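PDB 6A8M: FACT complex subunit SPT16 from Ashbya gossypii, which probably serves as a histone chaperone within the FACT complex, reorganizing nucleosomes during transcription, DNA replication and DNA repair. Local coordinates for residues A[113-116]-A[117-121]; A[211-214]-A[215-219]; A[341-344]-A[345-349]. All blocks are in the same frame, centred on the assembly; numbering follows the deposited sequence.

How the contacts relate
The three contacts are local, each joining residues three to five apart, and they follow one another along the chain in two domains. Contact 1 lies on helix 113-128 of the N-terminal lobe, its centre about 34 Å from the centre of the chain. Contacts 2 and 3 belong to the peptidase M24-like domain, one at the start of helix 215-224 and the other on helix 339-353. The centres of contacts 1 and 2 are about 53 Å apart; those of contacts 1 and 3, about 52 Å apart, sit on opposite sides of the chain's centre. Even the two contacts sharing a domain do not touch: their nearest atoms are about 24 Å apart.

Contact 1 (A[113-116]-A[117-121])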
loop_
_atom_site.group_PDB
_atom_site.type_symbol
_atom_site.label_atom_id
_atom_site.label_comp_id
_atom_site.label_asym_id
_atom_site.label_seq_id
_atom_site.Cartn_x
_atom_site.Cartn_y
_atom_site.Cartn_z
ATOM N N HIS A 113 -6.555 36.086 -0.381
ATOM C CA HIS A 113 -7.680 35.404 -1.002
ATOM C C HIS A 113 -7.924 34.053 -0.339
ATOM O O HIS A 113 -9.025 33.778 0.159
ATOM C CB HIS A 113 -7.413 35.260 -2.497
ATOM C CG HIS A 113 -8.463 34.480 -3.221
ATOM N ND1 HIS A 113 -9.476 35.082 -3.932
ATOM C CD2 HIS A 113 -8.643 33.147 -3.355
ATOM C CE1 HIS A 113 -10.249 34.148 -4.460
ATOM N NE2 HIS A 113 -9.764 32.965 -4.127
ATOM N N ASN A 114 -6.905 33.192 -0.328
ATOM C CA ASN A 114 -7.050 31.876 0.293
ATOM C C ASN A 114 -7.310 31.996 1.788
ATOM O O ASN A 114 -8.068 31.199 2.355
ATOM C CB ASN A 114 -5.806 31.016 0.063
ATOM C CG ASN A 114 -5.527 30.764 -1.404
ATOM O OD1 ASN A 114 -6.392 30.950 -2.268
ATOM N ND2 ASN A 114 -4.299 30.369 -1.697
ATOM N N LEU A 115 -6.654 32.956 2.452
ATOM C CA LEU A 115 -6.881 33.152 3.884
ATOM C C LEU A 115 -8.369 33.325 4.194
ATOM O O LEU A 115 -8.901 32.711 5.133
ATOM C CB LEU A 115 -6.095 34.366 4.373
ATOM C CG LEU A 115 -6.324 34.767 5.826
ATOM C CD1 LEU A 115 -5.751 33.718 6.776
ATOM C CD2 LEU A 115 -5.714 36.148 6.107
ATOM N N LYS A 116 -9.058 34.134 3.395
ATOM C CA LYS A 116 -10.475 34.366 3.630
ATOM C C LYS A 116 -11.272 33.096 3.385
ATOM O O LYS A 116 -12.208 32.796 4.137
ATOM C CB LYS A 116 -10.979 35.498 2.739
ATOM C CG LYS A 116 -12.442 35.910 2.982
ATOM C CD LYS A 116 -12.678 36.360 4.415
ATOM C CE LYS A 116 -14.066 36.974 4.605
ATOM N NZ LYS A 116 -15.156 36.143 4.033
ATOM N N LEU A 117 -10.910 32.338 2.343
ATOM C CA LEU A 117 -11.560 31.054 2.106
ATOM C C LEU A 117 -11.377 30.132 3.306
ATOM O O LEU A 117 -12.329 29.485 3.759
ATOM C CB LEU A 117 -11.012 30.397 0.827
ATOM C CG LEU A 117 -11.312 31.089 -0.510
ATOM C CD1 LEU A 117 -10.779 30.280 -1.695
ATOM C CD2 LEU A 117 -12.804 31.340 -0.663
ATOM N N PHE A 118 -10.155 30.071 3.853
ATOM C CA PHE A 118 -9.915 29.239 5.029
ATOM C C PHE A 118 -10.760 29.702 6.207
ATOM O O PHE A 118 -11.295 28.881 6.957
ATOM C CB PHE A 118 -8.432 29.272 5.424
ATOM C CG PHE A 118 -7.502 28.699 4.393
ATOM C CD1 PHE A 118 -7.936 27.736 3.491
ATOM C CD2 PHE A 118 -6.178 29.122 4.337
ATOM C CE1 PHE A 118 -7.086 27.197 2.555
ATOM C CE2 PHE A 118 -5.303 28.579 3.390
ATOM C CZ PHE A 118 -5.759 27.617 2.501
ATOM N N GLU A 119 -10.879 31.022 6.387
ATOM C CA GLU A 119 -11.713 31.552 7.460
ATOM C C GLU A 119 -13.179 31.197 7.232
ATOM O O GLU A 119 -13.868 30.758 8.162
ATOM C CB GLU A 119 -11.520 33.070 7.581
ATOM C CG GLU A 119 -10.152 33.434 8.147
ATOM C CD GLU A 119 -9.750 34.883 7.906
ATOM O OE1 GLU A 119 -10.457 35.604 7.168
ATOM O OE2 GLU A 119 -8.713 35.302 8.468
ATOM N N ASP A 120 -13.668 31.389 5.998
ATOM C CA ASP A 120 -15.011 30.933 5.615
ATOM C C ASP A 120 -15.212 29.460 5.946
ATOM O O ASP A 120 -16.248 29.067 6.496
ATOM C CB ASP A 120 -15.242 31.124 4.117
ATOM C CG ASP A 120 -15.279 32.563 3.695
ATOM O OD1 ASP A 120 -15.285 33.452 4.575
ATOM O OD2 ASP A 120 -15.297 32.784 2.458
ATOM N N LEU A 121 -14.234 28.622 5.592
ATOM C CA LEU A 121 -14.386 27.189 5.816
ATOM C C LEU A 121 -14.442 26.865 7.306
ATOM O O LEU A 121 -15.257 26.042 7.735
ATOM C CB LEU A 121 -13.255 26.428 5.135
ATOM C CG LEU A 121 -13.358 24.927 5.426
ATOM C CD1 LEU A 121 -14.522 24.304 4.656
ATOM C CD2 LEU A 121 -12.076 24.248 5.154
#
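Lys-116 starts with CG trans to its backbone N (chi1 -175°), and bends at chi2 and chi4 then carry the ammonium along the helix to Asp-120. The carboxylate of Asp-120 leans back to meet it because its CG stands beside its own backbone N (chi1 -66°). The two close a salt bridge, with Lys-116 NZ 2.7 Å from Asp-120 OD1 and directed at the syn lone pair of that oxygen, on the side of OD2. The same turn of the Asp-120 side chain sets OD1 3.2 Å from Lys-116 O, two acceptors side by side; the ammonium probably eases their repulsion. Lys-116 O itself takes a nearly straight hydrogen bond (175° at the hydrogen) from Asp-120 N.

Glu-119, extended beyond CG, lays its carboxylate between two aliphatic chains. Its OE2 is 3.6 Å from Leu-115 CG, and its OE1 is equally far, 3.6 Å, from Lys-116 CD, where the two side chains cross at about a right angle. The separation of 5.7 Å between Lys-116 NZ and Glu-119 OE1 excludes a second salt bridge, although the opposite charges may still attract.

Two other i to i+4 pairs face the lobe. Leu-117 CD1 meets the His-113 ring obliquely, 3.8 Å from NE2, an atom that is hydrogen-bonded to Gln-106 O. Asn-114 O accepts from Phe-118 N and also lies 3.3 Å above the plane of the Phe-118 ring, offset toward its rim. Phe-144 and Trp-148 make edge-to-face contacts with the same ring, while Asn-114 OD1 accepts from Ser-108 N. With the Lys-116/Asp-120 pair on one side and buried Phe-118 and Leu-121 on the other, this is an amphipathic helix, packed against strands 64-68 and 101-106 and helix 143-158 in the AMP_N-like N-terminal lobe of Spt16.

Contact 2 (A[211-214]-A[215-219])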
loop_
_atom_site.group_PDB
_atom_site.type_symbol
_atom_site.label_atom_id
_atom_site.label_comp_id
_atom_site.label_asym_id
_atom_site.label_seq_id
_atom_site.Cartn_x
_atom_site.Cartn_y
_atom_site.Cartn_z
ATOM N N ILE A 211 31.254 -12.321 -8.712
ATOM C CA ILE A 211 31.604 -10.909 -8.782
ATOM C C ILE A 211 31.585 -10.288 -7.388
ATOM O O ILE A 211 30.872 -10.743 -6.477
ATOM C CB ILE A 211 30.654 -10.162 -9.737
ATOM N N LYS A 212 32.385 -9.239 -7.217
ATOM C CA LYS A 212 32.423 -8.469 -5.978
ATOM C C LYS A 212 31.309 -7.433 -6.031
ATOM O O LYS A 212 31.372 -6.477 -6.808
ATOM C CB LYS A 212 33.783 -7.802 -5.795
ATOM N N ILE A 213 30.275 -7.633 -5.220
ATOM C CA ILE A 213 29.100 -6.779 -5.268
ATOM C C ILE A 213 28.353 -6.956 -3.956
ATOM O O ILE A 213 28.303 -8.060 -3.401
ATOM C CB ILE A 213 28.222 -7.110 -6.501
ATOM C CG1 ILE A 213 27.209 -6.006 -6.772
ATOM C CG2 ILE A 213 27.526 -8.463 -6.348
ATOM C CD1 ILE A 213 26.395 -6.234 -8.059
ATOM N N THR A 214 27.796 -5.856 -3.459
ATOM C CA THR A 214 26.957 -5.858 -2.270
ATOM C C THR A 214 25.508 -6.125 -2.640
ATOM O O THR A 214 25.084 -5.940 -3.782
ATOM C CB THR A 214 27.030 -4.527 -1.525
ATOM O OG1 THR A 214 26.389 -3.495 -2.297
ATOM C CG2 THR A 214 28.502 -4.137 -1.227
ATOM N N ASP A 215 24.746 -6.557 -1.634
ATOM C CA ASP A 215 23.309 -6.729 -1.791
ATOM C C ASP A 215 22.647 -5.448 -2.300
ATOM O O ASP A 215 21.771 -5.492 -3.172
ATOM C CB ASP A 215 22.690 -7.132 -0.451
ATOM C CG ASP A 215 23.038 -8.546 -0.041
ATOM O OD1 ASP A 215 23.554 -9.314 -0.873
ATOM O OD2 ASP A 215 22.814 -8.860 1.144
ATOM N N ALA A 216 23.064 -4.296 -1.768
ATOM C CA ALA A 216 22.413 -3.036 -2.112
ATOM C C ALA A 216 22.737 -2.610 -3.543
ATOM O O ALA A 216 21.879 -2.056 -4.239
ATOM C CB ALA A 216 22.817 -1.953 -1.107
ATOM N N LYS A 217 23.953 -2.874 -4.010
ATOM C CA LYS A 217 24.281 -2.584 -5.407
ATOM C C LYS A 217 23.462 -3.453 -6.356
ATOM O O LYS A 217 22.944 -2.967 -7.374
ATOM C CB LYS A 217 25.772 -2.805 -5.645
ATOM C CG LYS A 217 26.220 -2.557 -7.075
ATOM C CD LYS A 217 25.895 -1.141 -7.504
ATOM C CE LYS A 217 26.337 -0.911 -8.941
ATOM N NZ LYS A 217 25.786 0.346 -9.488
ATOM N N LEU A 218 23.323 -4.740 -6.030
ATOM C CA LEU A 218 22.518 -5.629 -6.855
ATOM C C LEU A 218 21.057 -5.187 -6.891
ATOM O O LEU A 218 20.440 -5.168 -7.962
ATOM C CB LEU A 218 22.640 -7.057 -6.325
ATOM C CG LEU A 218 21.865 -8.142 -7.061
ATOM C CD1 LEU A 218 22.323 -8.221 -8.510
ATOM C CD2 LEU A 218 22.057 -9.481 -6.352
ATOM N N SER A 219 20.473 -4.837 -5.740
ATOM C CA SER A 219 19.067 -4.444 -5.774
ATOM C C SER A 219 18.906 -3.113 -6.484
ATOM O O SER A 219 17.883 -2.881 -7.133
ATOM C CB SER A 219 18.457 -4.387 -4.367
ATOM O OG SER A 219 18.983 -3.324 -3.585
#
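Thr-214 accepts a hydrogen bond from Lys-217 N on its side-chain hydroxyl oxygen, which makes it the N-cap of helix 215-224 in the peptidase M24-like domain. The distance from Lys-217 N to Thr-214 OG1 is 3.0 Å, with an angle of 161° at the hydrogen. OG1 reaches this amide because chi1 of Thr-214 is 69°, which sets the hydroxyl between the backbone N and the carbonyl carbon, over the first turn. The backbone of the same residue begins the regular helical pattern: Leu-218 N donates to Thr-214 O at 3.1 Å.

Just outside the cap, Ile-213 folds back over the turn. Its CD1 lies 4.2 Å from Leu-218 CB, an apolar contact between the residue before the N-cap and the fourth helical residue, which is the pattern of a hydrophobic staple. Ile-213 also crosses Lys-217 at about a right angle and packs against the aliphatic base of that chain.

Neighbouring parts of the domain position this start. Ile-213 pairs through its backbone with Leu-281, and Asp-215 with Thr-279, while Leu-218 rests on Ile-262 and on Leu-203 of helix 179-208. Asp-215, the first residue of the helix, has its OD1 hydrogen-bonded to Ser-264 OG. The tightest side-chain approach between Ile-213 and Lys-217 is from CG1 of the former to CG of the latter, 3.6 Å.

Contact 3 (A[341-344]-A[345-349]); sequences QIYD and GAVNY
The Tyr-343 ring receives a methyl of Val-347 obliquely, with Val-347 CG2 3.4 Å from Tyr-343 CE2. The ring of Phe-361 meets it too, the two planes inclined by only about 15°. A second flat group, the Asn-348 amide, sits beside the carbonyl of Asp-344, its CG 3.1 Å from Asp-344 O. That oxygen already accepts from Asn-348 N at 2.8 Å, whereas its 3.2 Å approach to Asn-348 OD1 pairs two acceptors.

Tyr-343 has CG trans to its backbone N (chi1 -176°), which swings the ring alongside the next turn and against Val-347. These are i to i+4 contacts of helix 339-353, whose inner side packs on helix 312-332 and strand 364-368 of the M24-like domain: Ala-346 touches Ile-328, and Ile-342 and Tyr-343 touch Val-365. The phenol OH is hydrogen-bonded to Thr-362 O, fixing the far end of the ring. An alanine at Tyr-343 would remove ring and hydroxyl together, and is likely to leave Thr-362 O without this partner and a gap beside Val-347 and Phe-361. One residue on from Tyr-343, Asp-344 OD1 accepts from Asn-382 ND2.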
loop_
_atom_site.group_PDB
_atom_site.type_symbol
_atom_site.label_atom_id
_atom_site.label_comp_id
_atom_site.label_asym_id
_atom_site.label_seq_id
_atom_site.Cartn_x
_atom_site.Cartn_y
_atom_site.Cartn_z
ATOM N N GLN A 341 -6.874 -14.202 14.517
ATOM C CA GLN A 341 -7.155 -15.592 14.172
ATOM C C GLN A 341 -6.216 -16.084 13.078
ATOM O O GLN A 341 -5.743 -17.229 13.116
ATOM C CB GLN A 341 -8.613 -15.734 13.730
ATOM C CG GLN A 341 -9.592 -15.637 14.872
ATOM C CD GLN A 341 -11.030 -15.463 14.421
ATOM O OE1 GLN A 341 -11.302 -14.990 13.321
ATOM N NE2 GLN A 341 -11.960 -15.840 15.286
ATOM N N ILE A 342 -5.929 -15.230 12.093
ATOM C CA ILE A 342 -5.030 -15.624 11.016
ATOM C C ILE A 342 -3.615 -15.821 11.547
ATOM O O ILE A 342 -2.993 -16.868 11.338
ATOM C CB ILE A 342 -5.062 -14.569 9.897
ATOM C CG1 ILE A 342 -6.452 -14.487 9.277
ATOM C CG2 ILE A 342 -4.039 -14.889 8.835
ATOM C CD1 ILE A 342 -6.688 -13.196 8.513
ATOM N N TYR A 343 -3.085 -14.819 12.253
ATOM C CA TYR A 343 -1.730 -14.953 12.781
ATOM C C TYR A 343 -1.635 -16.140 13.742
ATOM O O TYR A 343 -0.690 -16.934 13.662
ATOM C CB TYR A 343 -1.275 -13.656 13.475
ATOM C CG TYR A 343 0.149 -13.785 13.928
ATOM C CD1 TYR A 343 1.190 -13.696 13.014
ATOM C CD2 TYR A 343 0.445 -14.079 15.255
ATOM C CE1 TYR A 343 2.492 -13.867 13.398
ATOM C CE2 TYR A 343 1.752 -14.252 15.664
ATOM C CZ TYR A 343 2.767 -14.146 14.721
ATOM O OH TYR A 343 4.063 -14.320 15.109
ATOM N N ASP A 344 -2.597 -16.277 14.669
ATOM C CA ASP A 344 -2.533 -17.395 15.616
ATOM C C ASP A 344 -2.623 -18.746 14.904
ATOM O O ASP A 344 -1.999 -19.718 15.343
ATOM C CB ASP A 344 -3.634 -17.275 16.670
ATOM C CG ASP A 344 -3.356 -16.187 17.693
ATOM O OD1 ASP A 344 -2.245 -15.630 17.650
ATOM O OD2 ASP A 344 -4.238 -15.923 18.554
ATOM N N GLY A 345 -3.396 -18.832 13.817
ATOM C CA GLY A 345 -3.429 -20.076 13.049
ATOM C C GLY A 345 -2.076 -20.433 12.449
ATOM O O GLY A 345 -1.715 -21.609 12.362
ATOM N N ALA A 346 -1.334 -19.427 11.981
ATOM C CA ALA A 346 0.036 -19.649 11.528
ATOM C C ALA A 346 0.919 -20.144 12.671
ATOM O O ALA A 346 1.729 -21.059 12.494
ATOM C CB ALA A 346 0.597 -18.357 10.925
ATOM N N VAL A 347 0.806 -19.516 13.840
ATOM C CA VAL A 347 1.586 -19.944 14.995
ATOM C C VAL A 347 1.267 -21.386 15.348
ATOM O O VAL A 347 2.163 -22.173 15.678
ATOM C CB VAL A 347 1.327 -19.005 16.182
ATOM C CG1 VAL A 347 1.986 -19.566 17.446
ATOM C CG2 VAL A 347 1.842 -17.613 15.834
ATOM N N ASN A 348 -0.017 -21.748 15.298
ATOM C CA ASN A 348 -0.417 -23.127 15.570
ATOM C C ASN A 348 0.273 -24.089 14.620
ATOM O O ASN A 348 0.754 -25.155 15.027
ATOM C CB ASN A 348 -1.932 -23.283 15.439
ATOM C CG ASN A 348 -2.709 -22.527 16.486
ATOM O OD1 ASN A 348 -2.157 -22.045 17.475
ATOM N ND2 ASN A 348 -4.017 -22.425 16.273
ATOM N N TYR A 349 0.283 -23.749 13.331
ATOM C CA TYR A 349 0.844 -24.653 12.332
ATOM C C TYR A 349 2.345 -24.844 12.551
ATOM O O TYR A 349 2.862 -25.958 12.425
ATOM C CB TYR A 349 0.538 -24.097 10.942
ATOM C CG TYR A 349 0.758 -25.055 9.794
ATOM C CD1 TYR A 349 -0.213 -25.984 9.442
ATOM C CD2 TYR A 349 1.935 -25.025 9.064
ATOM C CE1 TYR A 349 -0.005 -26.866 8.396
ATOM C CE2 TYR A 349 2.150 -25.897 8.019
ATOM C CZ TYR A 349 1.182 -26.816 7.688
ATOM O OH TYR A 349 1.411 -27.690 6.639
#